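Local coordinates for protein major centromere autoantigen B (Homo sapiens, PDB 1HLV) that binds the CENP-B box DNA of centromeres through paired helix-turn-helix domains and kinks that DNA, at residues E30-R34 / F35-P39; D75-E78 / G79-A83. One frame throughout, in Å; residues are numbered along the deposited sequence.

How the interactions relate
Interaction 1 (30-39) comes first along the chain and closes before interaction 2 (75-83) opens. Their centres are about 38 Å apart, their nearest atoms about 27 Å, and they do not touch. They lie on opposite sides of the chain's centre. Interaction 1 ends helix 28-35 and turns the chain into helix 39-47, in the CENP-B N-terminal DNA-binding domain. Interaction 2 spans the first turns of helix 75-88, in the Tc5 transposase-type DNA-binding domain. Both domains are of helix-turn-helix type. The two contacts lie in two separate helical units of an elongated protein bound to one DNA duplex.

Interaction 1 (E30-R34 / F35-P39); sequences EIARR and FNIPP. With nucleotides of chain B.
The turn of a helix-turn-helix unit joins Ala-32, near the end of helix 28-35, to Ile-37 in the link to helix 39-47. The helix closes in a Schellman motif. Asn-36 takes a positive phi of 57°, and Ile-37 N returns to Ala-32 O at 3.0 Å in a nearly straight bond. Asn-36 N bonds to Arg-33 O at 2.8 Å, but it sits above that carbonyl's plane rather than on a lone pair. Phe-35 N bonds to Ile-31 O and, weakly, to Ala-32 O.

The side chains of Ile-31 and Phe-35 run side by side, with Ile-31 CG2 at 4.0 Å from Phe-35 CE1. Ile-31 O lies at the ring's edge, 3.3 Å from Phe-35 CD1. The ring also packs on Ile-16 of helix 10-22. Ile-37 CG1 sits between its own backbone N and carbonyl carbon (chi1 57°) and rests 3.6 Å from Ala-32 O. Leu-42 of helix 39-47 touches both Ala-32 and Ile-37.

Glu-30 OE2 joins two exposed arginines in a salt-bridge network. Arg-33 NH1 approaches it to 2.6 Å. Arg-34, extended from CG to NE, brings its NE-H to the anti lone pair of the same oxygen, in the guanidinium plane. Arg-34 NH1 also pairs with Glu-19. Pro-38, the N-cap of helix 39-47, meets the DNA backbone: its CD is 3.4 Å from OP2 of DC15 of chain B.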
loop_
_atom_site.group_PDB
_atom_site.type_symbol
_atom_site.label_atom_id
_atom_site.label_comp_id
_atom_site.label_asym_id
_atom_site.label_seq_id
_atom_site.Cartn_x
_atom_site.Cartn_y
_atom_site.Cartn_z
ATOM N N GLU C 30 -18.006 -16.846 -13.887
ATOM C CA GLU C 30 -17.738 -18.039 -13.090
ATOM C C GLU C 30 -16.705 -17.707 -12.022
ATOM O O GLU C 30 -16.860 -18.081 -10.856
ATOM C CB GLU C 30 -17.226 -19.178 -13.982
ATOM C CG GLU C 30 -16.793 -20.448 -13.245
ATOM C CD GLU C 30 -17.739 -20.847 -12.119
ATOM O OE1 GLU C 30 -18.967 -20.635 -12.250
ATOM O OE2 GLU C 30 -17.248 -21.386 -11.101
ATOM N N ILE C 31 -15.651 -17.001 -12.417
ATOM C CA ILE C 31 -14.626 -16.623 -11.456
ATOM C C ILE C 31 -15.204 -15.656 -10.416
ATOM O O ILE C 31 -14.914 -15.770 -9.222
ATOM C CB ILE C 31 -13.416 -15.997 -12.162
ATOM C CG1 ILE C 31 -12.792 -17.044 -13.092
ATOM C CG2 ILE C 31 -12.409 -15.504 -11.134
ATOM C CD1 ILE C 31 -11.517 -16.604 -13.777
ATOM N N ALA C 32 -16.039 -14.724 -10.863
ATOM C CA ALA C 32 -16.663 -13.784 -9.940
ATOM C C ALA C 32 -17.474 -14.561 -8.900
ATOM O O ALA C 32 -17.483 -14.217 -7.716
ATOM C CB ALA C 32 -17.573 -12.818 -10.695
ATOM N N ARG C 33 -18.154 -15.612 -9.347
ATOM C CA ARG C 33 -18.961 -16.419 -8.442
ATOM C C ARG C 33 -18.093 -17.104 -7.399
ATOM O O ARG C 33 -18.428 -17.111 -6.215
ATOM C CB ARG C 33 -19.745 -17.486 -9.204
ATOM C CG ARG C 33 -20.654 -18.301 -8.292
ATOM C CD ARG C 33 -21.011 -19.660 -8.886
ATOM N NE ARG C 33 -20.571 -20.754 -8.022
ATOM C CZ ARG C 33 -19.348 -21.275 -8.028
ATOM N NH1 ARG C 33 -18.430 -20.810 -8.863
ATOM N NH2 ARG C 33 -19.034 -22.256 -7.189
ATOM N N ARG C 34 -16.983 -17.684 -7.844
ATOM C CA ARG C 34 -16.068 -18.374 -6.945
ATOM C C ARG C 34 -15.593 -17.501 -5.795
ATOM O O ARG C 34 -15.318 -18.001 -4.706
ATOM C CB ARG C 34 -14.851 -18.877 -7.709
ATOM C CG ARG C 34 -15.159 -19.942 -8.727
ATOM C CD ARG C 34 -13.879 -20.467 -9.335
ATOM N NE ARG C 34 -14.139 -21.557 -10.262
ATOM C CZ ARG C 34 -13.193 -22.332 -10.776
ATOM N NH1 ARG C 34 -11.920 -22.130 -10.449
ATOM N NH2 ARG C 34 -13.522 -23.314 -11.605
ATOM N N PHE C 35 -15.473 -16.201 -6.040
ATOM C CA PHE C 35 -15.031 -15.289 -4.999
ATOM C C PHE C 35 -16.191 -14.518 -4.426
ATOM O O PHE C 35 -16.017 -13.696 -3.530
ATOM C CB PHE C 35 -13.963 -14.335 -5.530
ATOM C CG PHE C 35 -12.674 -15.017 -5.847
ATOM C CD1 PHE C 35 -12.409 -15.471 -7.133
ATOM C CD2 PHE C 35 -11.753 -15.278 -4.839
ATOM C CE1 PHE C 35 -11.251 -16.180 -7.411
ATOM C CE2 PHE C 35 -10.585 -15.990 -5.106
ATOM C CZ PHE C 35 -10.335 -16.442 -6.396
ATOM N N ASN C 36 -17.380 -14.795 -4.946
ATOM C CA ASN C 36 -18.586 -14.146 -4.462
ATOM C C ASN C 36 -18.488 -12.624 -4.553
ATOM O O ASN C 36 -18.659 -11.923 -3.560
ATOM C CB ASN C 36 -18.836 -14.557 -3.009
ATOM C CG ASN C 36 -20.188 -14.099 -2.491
ATOM O OD1 ASN C 36 -20.359 -13.896 -1.290
ATOM N ND2 ASN C 36 -21.159 -13.951 -3.392
ATOM N N ILE C 37 -18.191 -12.122 -5.745
ATOM C CA ILE C 37 -18.095 -10.685 -5.976
ATOM C C ILE C 37 -18.818 -10.368 -7.275
ATOM O O ILE C 37 -18.884 -11.204 -8.177
ATOM C CB ILE C 37 -16.637 -10.215 -6.120
ATOM C CG1 ILE C 37 -15.956 -10.990 -7.252
ATOM C CG2 ILE C 37 -15.907 -10.373 -4.804
ATOM C CD1 ILE C 37 -14.557 -10.501 -7.578
ATOM N N PRO C 38 -19.364 -9.152 -7.397
ATOM C CA PRO C 38 -20.073 -8.785 -8.626
ATOM C C PRO C 38 -19.135 -8.852 -9.827
ATOM O O PRO C 38 -17.949 -8.540 -9.707
ATOM C CB PRO C 38 -20.533 -7.354 -8.346
ATOM C CG PRO C 38 -20.628 -7.300 -6.838
ATOM C CD PRO C 38 -19.392 -8.050 -6.422
ATOM N N PRO C 39 -19.643 -9.280 -10.995
ATOM C CA PRO C 39 -18.772 -9.349 -12.178
ATOM C C PRO C 39 -18.200 -7.963 -12.448
ATOM O O PRO C 39 -17.088 -7.804 -12.957
ATOM C CB PRO C 39 -19.712 -9.846 -13.281
ATOM C CG PRO C 39 -21.093 -9.523 -12.761
ATOM C CD PRO C 39 -20.990 -9.787 -11.295
ATOM P P DC B 15 -18.618 -4.584 -4.065
ATOM O OP1 DC B 15 -19.345 -4.870 -2.801
ATOM O OP2 DC B 15 -17.774 -5.643 -4.680
ATOM O "O5'" DC B 15 -19.682 -4.047 -5.120
ATOM C "C5'" DC B 15 -20.678 -3.113 -4.718
ATOM C "C4'" DC B 15 -21.445 -2.610 -5.919
ATOM O "O4'" DC B 15 -20.659 -1.669 -6.691
ATOM C "C3'" DC B 15 -21.890 -3.687 -6.907
ATOM O "O3'" DC B 15 -23.163 -3.306 -7.427
ATOM C "C2'" DC B 15 -20.862 -3.565 -8.020
ATOM C "C1'" DC B 15 -20.682 -2.059 -8.055
ATOM N N1 DC B 15 -19.469 -1.533 -8.708
ATOM C C2 DC B 15 -19.448 -0.179 -9.068
ATOM O O2 DC B 15 -20.448 0.515 -8.833
ATOM N N3 DC B 15 -18.344 0.338 -9.655
ATOM C C4 DC B 15 -17.284 -0.444 -9.888
ATOM N N4 DC B 15 -16.205 0.115 -10.455
ATOM C C5 DC B 15 -17.280 -1.831 -9.543
ATOM C C6 DC B 15 -18.385 -2.328 -8.959
#

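Interaction 2 (D75-E78 / G79-A83); sequences DKLE and GLLIA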
loop_
_atom_site.group_PDB
_atom_site.type_symbol
_atom_site.label_atom_id
_atom_site.label_comp_id
_atom_site.label_asym_id
_atom_site.label_seq_id
_atom_site.Cartn_x
_atom_site.Cartn_y
_atom_site.Cartn_z
ATOM N N ASP C 75 3.743 12.246 0.758
ATOM C CA ASP C 75 4.292 11.100 0.037
ATOM C C ASP C 75 5.670 11.327 -0.576
ATOM O O ASP C 75 6.501 10.422 -0.585
ATOM C CB ASP C 75 3.328 10.637 -1.059
ATOM C CG ASP C 75 3.816 9.379 -1.765
ATOM O OD1 ASP C 75 4.343 9.495 -2.897
ATOM O OD2 ASP C 75 3.697 8.273 -1.176
ATOM N N LYS C 76 5.931 12.521 -1.090
ATOM C CA LYS C 76 7.234 12.767 -1.693
ATOM C C LYS C 76 8.313 12.630 -0.626
ATOM O O LYS C 76 9.351 12.014 -0.861
ATOM C CB LYS C 76 7.276 14.156 -2.330
ATOM C CG LYS C 76 8.523 14.436 -3.146
ATOM C CD LYS C 76 8.449 15.830 -3.752
ATOM C CE LYS C 76 9.733 16.211 -4.498
ATOM N NZ LYS C 76 9.891 15.548 -5.824
ATOM N N LEU C 77 8.047 13.194 0.552
ATOM C CA LEU C 77 8.983 13.136 1.674
ATOM C C LEU C 77 9.195 11.681 2.092
ATOM O O LEU C 77 10.329 11.245 2.319
ATOM C CB LEU C 77 8.442 13.963 2.849
ATOM C CG LEU C 77 9.215 13.961 4.177
ATOM C CD1 LEU C 77 8.805 15.146 5.048
ATOM C CD2 LEU C 77 8.950 12.655 4.903
ATOM N N GLU C 78 8.102 10.929 2.187
ATOM C CA GLU C 78 8.187 9.523 2.566
ATOM C C GLU C 78 9.063 8.705 1.620
ATOM O O GLU C 78 9.719 7.743 2.035
ATOM C CB GLU C 78 6.788 8.919 2.631
ATOM C CG GLU C 78 6.046 9.328 3.883
ATOM C CD GLU C 78 4.594 8.911 3.871
ATOM O OE1 GLU C 78 4.290 7.809 3.350
ATOM O OE2 GLU C 78 3.767 9.687 4.398
ATOM N N GLY C 79 9.078 9.091 0.348
ATOM C CA GLY C 79 9.884 8.373 -0.617
ATOM C C GLY C 79 11.342 8.541 -0.272
ATOM O O GLY C 79 12.084 7.563 -0.161
ATOM N N LEU C 80 11.752 9.792 -0.087
ATOM C CA LEU C 80 13.134 10.099 0.260
ATOM C C LEU C 80 13.557 9.466 1.591
ATOM O O LEU C 80 14.645 8.900 1.699
ATOM C CB LEU C 80 13.316 11.617 0.293
ATOM C CG LEU C 80 13.063 12.199 -1.109
ATOM C CD1 LEU C 80 12.901 13.718 -1.066
ATOM C CD2 LEU C 80 14.212 11.766 -2.023
ATOM N N LEU C 81 12.680 9.549 2.590
ATOM C CA LEU C 81 12.940 8.993 3.913
ATOM C C LEU C 81 13.189 7.484 3.835
ATOM O O LEU C 81 14.133 6.960 4.436
ATOM C CB LEU C 81 11.746 9.276 4.832
ATOM C CG LEU C 81 11.902 9.018 6.333
ATOM C CD1 LEU C 81 13.074 9.826 6.881
ATOM C CD2 LEU C 81 10.618 9.401 7.044
ATOM N N ILE C 82 12.338 6.785 3.094
ATOM C CA ILE C 82 12.479 5.340 2.944
ATOM C C ILE C 82 13.824 5.005 2.315
ATOM O O ILE C 82 14.586 4.204 2.859
ATOM C CB ILE C 82 11.343 4.752 2.070
ATOM C CG1 ILE C 82 10.049 4.707 2.883
ATOM C CG2 ILE C 82 11.714 3.367 1.571
ATOM C CD1 ILE C 82 8.839 4.285 2.097
ATOM N N ALA C 83 14.115 5.620 1.174
ATOM C CA ALA C 83 15.372 5.371 0.489
ATOM C C ALA C 83 16.521 5.547 1.467
ATOM O O ALA C 83 17.467 4.753 1.489
ATOM C CB ALA C 83 15.533 6.330 -0.672
#
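Ile-82 lies along the carbonyl of Glu-78, one turn back in helix 75-88. Its CB is 3.4 Å from Glu-78 O. Its CG1 comes nearer, to 3.2 Å from the same oxygen, because it stands anti to its own carbonyl carbon and beside the backbone N (chi1 -75°). CD1 of Ile-82, at the tip, is still only 3.6 Å from Glu-78 O. The oxygen is also gripped by a hydrogen bond from Ile-82 N, which arrives tilted from the carbonyl plane.

Leu-80 brings its CG to 3.7 Å from Lys-76 O, with CD1 a little farther, while its CB is nearer Leu-77 O. The backbone bond from Leu-80 N to Lys-76 O is weak.

This is regular alpha-helical i to i+4 packing, at the start of the first helix of the Tc5 transposase-type DNA-binding domain. Leu-77 and Leu-81 are both buried and meet by their ends, CD2 of Leu-77 lying 4.2 Å from CD2 of Leu-81. Helix 97-111 packs on this helix through Ile-107 and Leu-111, which touch Leu-80, and Ala-108, which touches Leu-77. Helix 120-129 adds Trp-122 against Leu-81 and Phe-126 against both Leu-81 and Ile-82. The backbone bond between the two buried leucines, Leu-81 N to Leu-77 O, is 2.9 Å and nearly straight at 167°. Gly-79 N bonds to Asp-75 O at 3.0 Å.

The carboxylate of buried Glu-78 is held from outside the two segments. Its chain is extended beyond CG, and OE2 makes a salt bridge to Arg-129 NH1 and receives a weak hydrogen bond from Trp-122 NE1.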